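Local coordinates for beta-Ala-His dipeptidase (Homo sapiens, PDB 3DLJ), which hydrolyses Xaa-His dipeptides, above all carnosine and anserine, as a secreted dizinc metallopeptidase of the M20 family, at residues A[106-112]-A[172-178]; A[184-188]-A[431-435]. All blocks are in the same frame, centred on the assembly; numbering follows the deposited sequence.

Contact 1 (A[106-112]-A[172-178]). With ZN (zinc ion), chain D; ZN (zinc ion), chain C.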
ATOM      1  N   CYS A 106       1.361  18.334  -6.204  1.00 34.07           N
ATOM      2  CA  CYS A 106       1.961  17.170  -6.831  1.00 33.92           C
ATOM      3  C   CYS A 106       1.264  15.881  -6.420  1.00 33.49           C
ATOM      4  O   CYS A 106       0.969  15.672  -5.255  1.00 33.88           O
ATOM      5  CB  CYS A 106       3.460  17.099  -6.514  1.00 34.46           C
ATOM      6  SG  CYS A 106       4.351  15.788  -7.402  1.00 35.22           S
ATOM      7  N   PHE A 107       1.012  15.005  -7.387  1.00 33.31           N
ATOM      8  CA  PHE A 107       0.384  13.710  -7.104  1.00 32.07           C
ATOM      9  C   PHE A 107       1.345  12.552  -7.330  1.00 31.56           C
ATOM     10  O   PHE A 107       1.958  12.458  -8.379  1.00 32.07           O
ATOM     11  CB  PHE A 107      -0.842  13.517  -8.002  1.00 31.66           C
ATOM     12  CG  PHE A 107      -1.516  12.180  -7.844  1.00 29.64           C
ATOM     13  CD1 PHE A 107      -2.470  11.980  -6.856  1.00 28.43           C
ATOM     14  CD2 PHE A 107      -1.204  11.128  -8.698  1.00 27.80           C
ATOM     15  CE1 PHE A 107      -3.102  10.732  -6.722  1.00 30.52           C
ATOM     16  CE2 PHE A 107      -1.823   9.887  -8.561  1.00 28.30           C
ATOM     17  CZ  PHE A 107      -2.768   9.689  -7.571  1.00 29.18           C
ATOM     18  N   TYR A 108       1.437  11.655  -6.360  1.00 31.25           N
ATOM     19  CA  TYR A 108       2.266  10.462  -6.493  1.00 31.75           C
ATOM     20  C   TYR A 108       1.353   9.240  -6.660  1.00 31.89           C
ATOM     21  O   TYR A 108       0.391   9.056  -5.892  1.00 31.88           O
ATOM     22  CB  TYR A 108       3.235  10.252  -5.288  1.00 31.75           C
ATOM     23  CG  TYR A 108       3.743   8.819  -5.249  1.00 32.33           C
ATOM     24  CD1 TYR A 108       4.909   8.433  -5.950  1.00 32.65           C
ATOM     25  CD2 TYR A 108       3.015   7.829  -4.602  1.00 28.95           C
ATOM     26  CE1 TYR A 108       5.327   7.090  -5.957  1.00 32.41           C
ATOM     27  CE2 TYR A 108       3.427   6.504  -4.606  1.00 30.12           C
ATOM     28  CZ  TYR A 108       4.557   6.141  -5.279  1.00 31.94           C
ATOM     29  OH  TYR A 108       4.919   4.819  -5.254  1.00 34.58           O
ATOM     30  N   GLY A 109       1.652   8.402  -7.652  1.00 31.25           N
ATOM     31  CA  GLY A 109       0.997   7.083  -7.731  1.00 31.32           C
ATOM     32  C   GLY A 109       1.916   6.028  -8.304  1.00 30.57           C
ATOM     33  O   GLY A 109       3.036   6.337  -8.681  1.00 31.47           O
ATOM     34  N   HIS A 110       1.450   4.785  -8.376  1.00 30.72           N
ATOM     35  CA  HIS A 110       2.244   3.694  -8.994  1.00 30.78           C
ATOM     36  C   HIS A 110       1.370   2.845  -9.890  1.00 30.89           C
ATOM     37  O   HIS A 110       0.186   2.623  -9.590  1.00 30.93           O
ATOM     38  CB  HIS A 110       2.982   2.822  -7.958  1.00 30.00           C
ATOM     39  CG  HIS A 110       2.077   1.992  -7.082  1.00 29.64           C
ATOM     40  ND1 HIS A 110       1.683   0.708  -7.409  1.00 29.53           N
ATOM     41  CD2 HIS A 110       1.510   2.258  -5.880  1.00 26.20           C
ATOM     42  CE1 HIS A 110       0.908   0.223  -6.455  1.00 25.97           C
ATOM     43  NE2 HIS A 110       0.788   1.144  -5.515  1.00 26.12           N
ATOM     44  N   LEU A 111       1.947   2.403 -11.005  1.00 31.26           N
ATOM     45  CA  LEU A 111       1.195   1.624 -12.003  1.00 31.81           C
ATOM     46  C   LEU A 111       1.646   0.161 -12.114  1.00 32.21           C
ATOM     47  O   LEU A 111       1.144  -0.588 -12.950  1.00 32.52           O
ATOM     48  CB  LEU A 111       1.190   2.339 -13.355  1.00 31.60           C
ATOM     49  CG  LEU A 111       0.346   3.625 -13.316  1.00 31.88           C
ATOM     50  CD1 LEU A 111       0.559   4.385 -14.598  1.00 32.89           C
ATOM     51  CD2 LEU A 111      -1.133   3.321 -13.139  1.00 28.18           C
ATOM     52  N   ASP A 112       2.555  -0.249 -11.228  1.00 32.20           N
ATOM     53  CA  ASP A 112       2.823  -1.671 -11.014  1.00 32.77           C
ATOM     54  C   ASP A 112       1.842  -2.275 -10.010  1.00 32.48           C
ATOM     55  O   ASP A 112       1.329  -1.583  -9.117  1.00 31.74           O
ATOM     56  CB  ASP A 112       4.271  -1.916 -10.543  1.00 33.09           C
ATOM     57  CG  ASP A 112       4.565  -1.267  -9.214  1.00 34.59           C
ATOM     58  OD1 ASP A 112       4.233  -0.060  -9.047  1.00 37.33           O
ATOM     59  OD2 ASP A 112       5.113  -1.963  -8.325  1.00 36.16           O
ATOM     60  N   ILE A 172       4.100  12.582 -10.206  1.00 34.87           N
ATOM     61  CA  ILE A 172       5.224  11.623 -10.141  1.00 34.90           C
ATOM     62  C   ILE A 172       4.678  10.180 -10.050  1.00 35.18           C
ATOM     63  O   ILE A 172       4.129   9.783  -9.020  1.00 34.44           O
ATOM     64  CB  ILE A 172       6.241  11.944  -8.999  1.00 35.29           C
ATOM     65  CG1 ILE A 172       7.364  10.905  -8.957  1.00 34.70           C
ATOM     66  CG2 ILE A 172       5.552  12.084  -7.614  1.00 35.29           C
ATOM     67  CD1 ILE A 172       8.416  11.197  -7.910  1.00 34.95           C
ATOM     68  N   ILE A 173       4.797   9.427 -11.144  1.00 34.89           N
ATOM     69  CA  ILE A 173       4.247   8.075 -11.197  1.00 35.52           C
ATOM     70  C   ILE A 173       5.343   7.063 -11.501  1.00 35.21           C
ATOM     71  O   ILE A 173       6.053   7.177 -12.512  1.00 35.47           O
ATOM     72  CB  ILE A 173       3.101   7.919 -12.264  1.00 35.45           C
ATOM     73  CG1 ILE A 173       2.088   9.094 -12.255  1.00 37.09           C
ATOM     74  CG2 ILE A 173       2.440   6.569 -12.152  1.00 34.65           C
ATOM     75  CD1 ILE A 173       1.212   9.265 -11.016  1.00 38.28           C
ATOM     76  N   GLU A 174       5.472   6.069 -10.623  1.00 35.51           N
ATOM     77  CA  GLU A 174       6.502   5.037 -10.758  1.00 35.33           C
ATOM     78  C   GLU A 174       5.899   3.682 -11.096  1.00 35.71           C
ATOM     79  O   GLU A 174       4.663   3.490 -11.032  1.00 35.07           O
ATOM     80  CB  GLU A 174       7.343   4.934  -9.479  1.00 35.58           C
ATOM     81  CG  GLU A 174       6.604   4.394  -8.252  1.00 35.21           C
ATOM     82  CD  GLU A 174       7.543   3.787  -7.212  1.00 35.95           C
ATOM     83  OE1 GLU A 174       8.644   3.333  -7.587  1.00 37.44           O
ATOM     84  OE2 GLU A 174       7.176   3.749  -6.019  1.00 37.81           O
ATOM     85  N   GLY A 175       6.781   2.749 -11.452  1.00 35.64           N
ATOM     86  CA  GLY A 175       6.384   1.394 -11.759  1.00 36.10           C
ATOM     87  C   GLY A 175       7.031   0.314 -10.901  1.00 36.54           C
ATOM     88  O   GLY A 175       7.098  -0.840 -11.330  1.00 36.51           O
ATOM     89  N   MET A 176       7.501   0.664  -9.706  1.00 36.68           N
ATOM     90  CA  MET A 176       8.167  -0.308  -8.818  1.00 37.81           C
ATOM     91  C   MET A 176       7.754  -0.256  -7.345  1.00 38.06           C
ATOM     92  O   MET A 176       8.531  -0.661  -6.474  1.00 38.76           O
ATOM     93  CB  MET A 176       9.706  -0.175  -8.908  1.00 37.70           C
ATOM     94  CG  MET A 176      10.313  -0.518 -10.258  1.00 39.79           C
ATOM     95  SD  MET A 176      10.219  -2.275 -10.694  1.00 40.07           S
ATOM     96  CE  MET A 176      11.426  -2.953  -9.543  1.00 37.42           C
ATOM     97  N   GLU A 177       6.551   0.234  -7.048  1.00 38.89           N
ATOM     98  CA  GLU A 177       6.127   0.419  -5.653  1.00 38.73           C
ATOM     99  C   GLU A 177       5.978  -0.894  -4.896  1.00 39.47           C
ATOM    100  O   GLU A 177       6.337  -0.981  -3.720  1.00 38.91           O
ATOM    101  CB  GLU A 177       4.829   1.209  -5.598  1.00 39.15           C
ATOM    102  CG  GLU A 177       4.433   1.739  -4.217  1.00 39.52           C
ATOM    103  CD  GLU A 177       3.693   0.713  -3.380  1.00 39.57           C
ATOM    104  OE1 GLU A 177       3.691   0.871  -2.147  1.00 41.16           O
ATOM    105  OE2 GLU A 177       3.137  -0.264  -3.941  1.00 39.05           O
ATOM    106  N   GLU A 178       5.434  -1.907  -5.576  1.00 40.27           N
ATOM    107  CA  GLU A 178       5.253  -3.248  -5.008  1.00 41.12           C
ATOM    108  C   GLU A 178       6.566  -4.034  -4.846  1.00 42.16           C
ATOM    109  O   GLU A 178       6.580  -5.118  -4.258  1.00 43.32           O
ATOM    110  CB  GLU A 178       4.270  -4.059  -5.852  1.00 40.71           C
ATOM    111  CG  GLU A 178       2.928  -3.382  -6.076  1.00 39.50           C
ATOM    112  CD  GLU A 178       2.082  -3.316  -4.826  1.00 39.70           C
ATOM    113  OE1 GLU A 178       0.954  -2.812  -4.929  1.00 38.27           O
ATOM    114  OE2 GLU A 178       2.515  -3.792  -3.739  1.00 40.67           O
TER
HETATM  115 ZN    ZN D2002      -0.237   0.824  -3.876  1.00 30.29          ZN
HETATM  116 ZN    ZN C2001       0.261  -2.499  -3.006  1.00 34.93          ZN
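With CG anti to N (chi1 162°), Tyr108 runs along the sheet face with its OH forward; Glu174, its CG between N and the carbonyl carbon (chi1 68°) and its chain extended beyond, brings OE2 to the ring edge. Tyr108 OH gives a hydrogen bond to Glu174 OE2 at 2.6 Å, received through the anti lone pair, and Ser181 OG is a second partner of that oxygen. A phenylalanine in place of Tyr108 would probably leave Glu174 OE2 with Ser181 but without this donor, its carboxylate less firmly oriented.

Glu177 CB lies over the face of the His110 imidazole, 3.5 Å from the ring centroid, a CH-pi contact. Asp112 OD2 takes Glu178 N at 2.8 Å through its syn lone pair and is also bonded to Ser41 OG.

Beneath these side chains two parallel neighbouring strands of the central sheet pair, with Ile172 N to Phe107 O at 2.8 Å and Leu111 N to Glu174 O at 2.9 Å as the outer bonds, and the dizinc site of the M20 peptidases forms beyond their C-terminal ends. His110 NE2 binds one zinc, with Asp143 and Asp206; Glu178 OE1 binds the other at 2.1 Å, with Asp143 and His456, while Gln114 NE2 hydrogen-bonds Glu178 OE2. Asp112 and Glu177 (proton acceptor) are probably catalytic. In the imidazole plane, His110 ND1 donates to Asp112 O at 2.9 Å, which, with the zinc on NE2, helps to set the ring's rotation.

Contact 2 (A[184-188]-A[431-435])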
ATOM      1  N   LEU A 184      13.849   4.987  -6.658  1.00 44.17           N
ATOM      2  CA  LEU A 184      13.007   6.186  -6.553  1.00 44.41           C
ATOM      3  C   LEU A 184      13.655   7.257  -5.662  1.00 44.83           C
ATOM      4  O   LEU A 184      13.807   8.416  -6.083  1.00 44.70           O
ATOM      5  CB  LEU A 184      11.560   5.866  -6.118  1.00 43.94           C
ATOM      6  CG  LEU A 184      10.549   7.016  -6.291  1.00 44.14           C
ATOM      7  CD1 LEU A 184      10.413   7.494  -7.761  1.00 42.08           C
ATOM      8  CD2 LEU A 184       9.203   6.644  -5.724  1.00 43.52           C
ATOM      9  N   GLU A 185      14.071   6.850  -4.463  1.00 45.29           N
ATOM     10  CA  GLU A 185      14.672   7.758  -3.466  1.00 46.19           C
ATOM     11  C   GLU A 185      15.846   8.612  -3.992  1.00 45.41           C
ATOM     12  O   GLU A 185      15.918   9.805  -3.706  1.00 45.63           O
ATOM     13  CB  GLU A 185      15.065   6.970  -2.211  1.00 45.89           C
ATOM     14  CG  GLU A 185      15.436   7.820  -1.006  1.00 47.97           C
ATOM     15  CD  GLU A 185      15.866   6.969   0.193  1.00 48.50           C
ATOM     16  OE1 GLU A 185      15.091   6.069   0.605  1.00 51.93           O
ATOM     17  OE2 GLU A 185      16.978   7.193   0.721  1.00 51.38           O
ATOM     18  N   GLU A 186      16.741   8.006  -4.771  1.00 45.30           N
ATOM     19  CA  GLU A 186      17.840   8.735  -5.419  1.00 44.93           C
ATOM     20  C   GLU A 186      17.371   9.751  -6.465  1.00 44.54           C
ATOM     21  O   GLU A 186      17.964  10.832  -6.599  1.00 44.38           O
ATOM     22  CB  GLU A 186      18.860   7.768  -6.044  1.00 45.60           C
ATOM     23  N   LEU A 187      16.318   9.405  -7.208  1.00 44.12           N
ATOM     24  CA  LEU A 187      15.728  10.335  -8.167  1.00 43.34           C
ATOM     25  C   LEU A 187      15.052  11.485  -7.445  1.00 43.13           C
ATOM     26  O   LEU A 187      15.185  12.639  -7.858  1.00 42.22           O
ATOM     27  CB  LEU A 187      14.720   9.639  -9.103  1.00 43.74           C
ATOM     28  CG  LEU A 187      14.017  10.539 -10.144  1.00 43.46           C
ATOM     29  CD1 LEU A 187      15.018  11.103 -11.181  1.00 43.70           C
ATOM     30  CD2 LEU A 187      12.864   9.822 -10.829  1.00 43.04           C
ATOM     31  N   VAL A 188      14.319  11.157  -6.378  1.00 43.10           N
ATOM     32  CA  VAL A 188      13.641  12.164  -5.552  1.00 43.23           C
ATOM     33  C   VAL A 188      14.672  13.137  -4.991  1.00 43.48           C
ATOM     34  O   VAL A 188      14.551  14.351  -5.179  1.00 43.43           O
ATOM     35  CB  VAL A 188      12.802  11.515  -4.409  1.00 43.16           C
ATOM     36  CG1 VAL A 188      12.495  12.524  -3.317  1.00 42.80           C
ATOM     37  CG2 VAL A 188      11.504  10.939  -4.975  1.00 42.56           C
ATOM     38  N   ILE A 431       6.458   5.585   0.929  1.00 41.20           N
ATOM     39  CA  ILE A 431       6.585   6.767   0.068  1.00 40.66           C
ATOM     40  C   ILE A 431       6.250   8.045   0.821  1.00 39.82           C
ATOM     41  O   ILE A 431       6.872   9.077   0.599  1.00 39.04           O
ATOM     42  CB  ILE A 431       5.731   6.599  -1.223  1.00 41.23           C
ATOM     43  CG1 ILE A 431       6.402   5.594  -2.184  1.00 42.22           C
ATOM     44  CG2 ILE A 431       5.443   7.933  -1.893  1.00 39.58           C
ATOM     45  CD1 ILE A 431       7.684   6.089  -2.837  1.00 43.27           C
ATOM     46  N   ALA A 432       5.292   7.954   1.736  1.00 39.73           N
ATOM     47  CA  ALA A 432       4.904   9.087   2.576  1.00 40.48           C
ATOM     48  C   ALA A 432       6.089   9.573   3.411  1.00 41.86           C
ATOM     49  O   ALA A 432       6.393  10.770   3.439  1.00 42.62           O
ATOM     50  CB  ALA A 432       3.725   8.708   3.457  1.00 39.55           C
ATOM     51  N   LYS A 433       6.767   8.623   4.061  1.00 43.49           N
ATOM     52  CA  LYS A 433       7.978   8.854   4.843  1.00 44.55           C
ATOM     53  C   LYS A 433       9.101   9.445   3.976  1.00 45.50           C
ATOM     54  O   LYS A 433       9.703  10.455   4.334  1.00 45.00           O
ATOM     55  CB  LYS A 433       8.407   7.525   5.492  1.00 44.81           C
ATOM     56  CG  LYS A 433       9.392   7.623   6.656  1.00 45.48           C
ATOM     57  CD  LYS A 433       8.818   8.436   7.799  1.00 45.26           C
ATOM     58  CE  LYS A 433       9.402   8.019   9.110  1.00 45.68           C
ATOM     59  NZ  LYS A 433       9.018   9.021  10.154  1.00 46.94           N
ATOM     60  N   MET A 434       9.354   8.829   2.818  1.00 46.72           N
ATOM     61  CA  MET A 434      10.361   9.315   1.862  1.00 48.31           C
ATOM     62  C   MET A 434      10.187  10.776   1.413  1.00 48.48           C
ATOM     63  O   MET A 434      11.157  11.542   1.417  1.00 48.70           O
ATOM     64  CB  MET A 434      10.412   8.401   0.644  1.00 48.24           C
ATOM     65  CG  MET A 434      11.415   8.824  -0.412  1.00 48.71           C
ATOM     66  SD  MET A 434      11.102   7.941  -1.943  1.00 51.29           S
ATOM     67  CE  MET A 434      11.180   6.225  -1.370  1.00 51.90           C
ATOM     68  N   PHE A 435       8.975  11.169   1.020  1.00 49.03           N
ATOM     69  CA  PHE A 435       8.722  12.589   0.697  1.00 49.89           C
ATOM     70  C   PHE A 435       8.947  13.509   1.903  1.00 50.24           C
ATOM     71  O   PHE A 435       9.362  14.653   1.733  1.00 50.00           O
ATOM     72  CB  PHE A 435       7.324  12.825   0.095  1.00 49.64           C
ATOM     73  CG  PHE A 435       7.198  12.415  -1.350  1.00 49.51           C
ATOM     74  CD1 PHE A 435       7.979  13.016  -2.331  1.00 49.46           C
ATOM     75  CD2 PHE A 435       6.287  11.434  -1.731  1.00 49.99           C
ATOM     76  CE1 PHE A 435       7.865  12.641  -3.667  1.00 49.64           C
ATOM     77  CE2 PHE A 435       6.158  11.051  -3.070  1.00 50.58           C
ATOM     78  CZ  PHE A 435       6.950  11.654  -4.037  1.00 50.17           C
TER
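Met434 lies across the first turn of helix 184-191, its thioether obliquely over the backbone and CB of Glu185. Its CG is anti to the backbone N (chi1 179°) and the chain runs on extended before bending at the last torsion (chi3 -56°). That course carries SD to 3.9 Å from Glu185 CA and turns the methyl aside, so that Met434 CE rests 4.0 Å from Glu185 CB. Met434 SD also comes within 4.3 Å of Val188 CG2, three residues on, so the sulfur lies along about one turn. Next to the methionine, Leu184 and Ile431 cross at about a right angle and touch by their methyls: Leu184 CD2 is 3.3 Å from Ile431 CD1, closer than usual for two carbons, which marks a tight spot. Farther along the helices, Val188 CG2 approaches the Phe435 ring obliquely, 4.2 Å from CE1.

The two helices run in roughly the same direction, 27° apart, with local axes 11.2 Å from each other. At that spacing long side chains bridge the gap, and the nearest pair of CA atoms, those of Glu185 and Met434, is still 7.0 Å apart. Both helices pack on the face of the central sheet that carries Tyr108, Ile172 and Glu174, in the zinc-binding domain.

Between the two helices the side chains meet through carbon and sulfur; even Glu185 takes part through its backbone and aliphatic carbons. The two segments bury 257 Å² between them, mostly by way of apolar side chains, so the association rests on shape, with no polar pairing to set its direction.

Overall arrangement
Contact 1 lies within the six-stranded mixed sheet, joining neighbouring strands 104-110 and 168-174; contact 2 joins helices 184-191 and 430-438, which lie against one face of that sheet. Their centres are 11 Å apart and they touch directly: Phe435 CZ is 3.9 Å from Ile172 CG2, and Ile431 CG1 is 3.5 Å from Tyr108 OH. Along the chain contact 1 closes before contact 2 opens, strand 168-174 being followed by helix 184-191, whereas segment 431-435 comes 243 residues after segment 184-188. Chain separated by that long excursion, which includes a second sheet, is thus reunited beside the metal site: the Ile431 side chain is about 8 Å from a zinc ion.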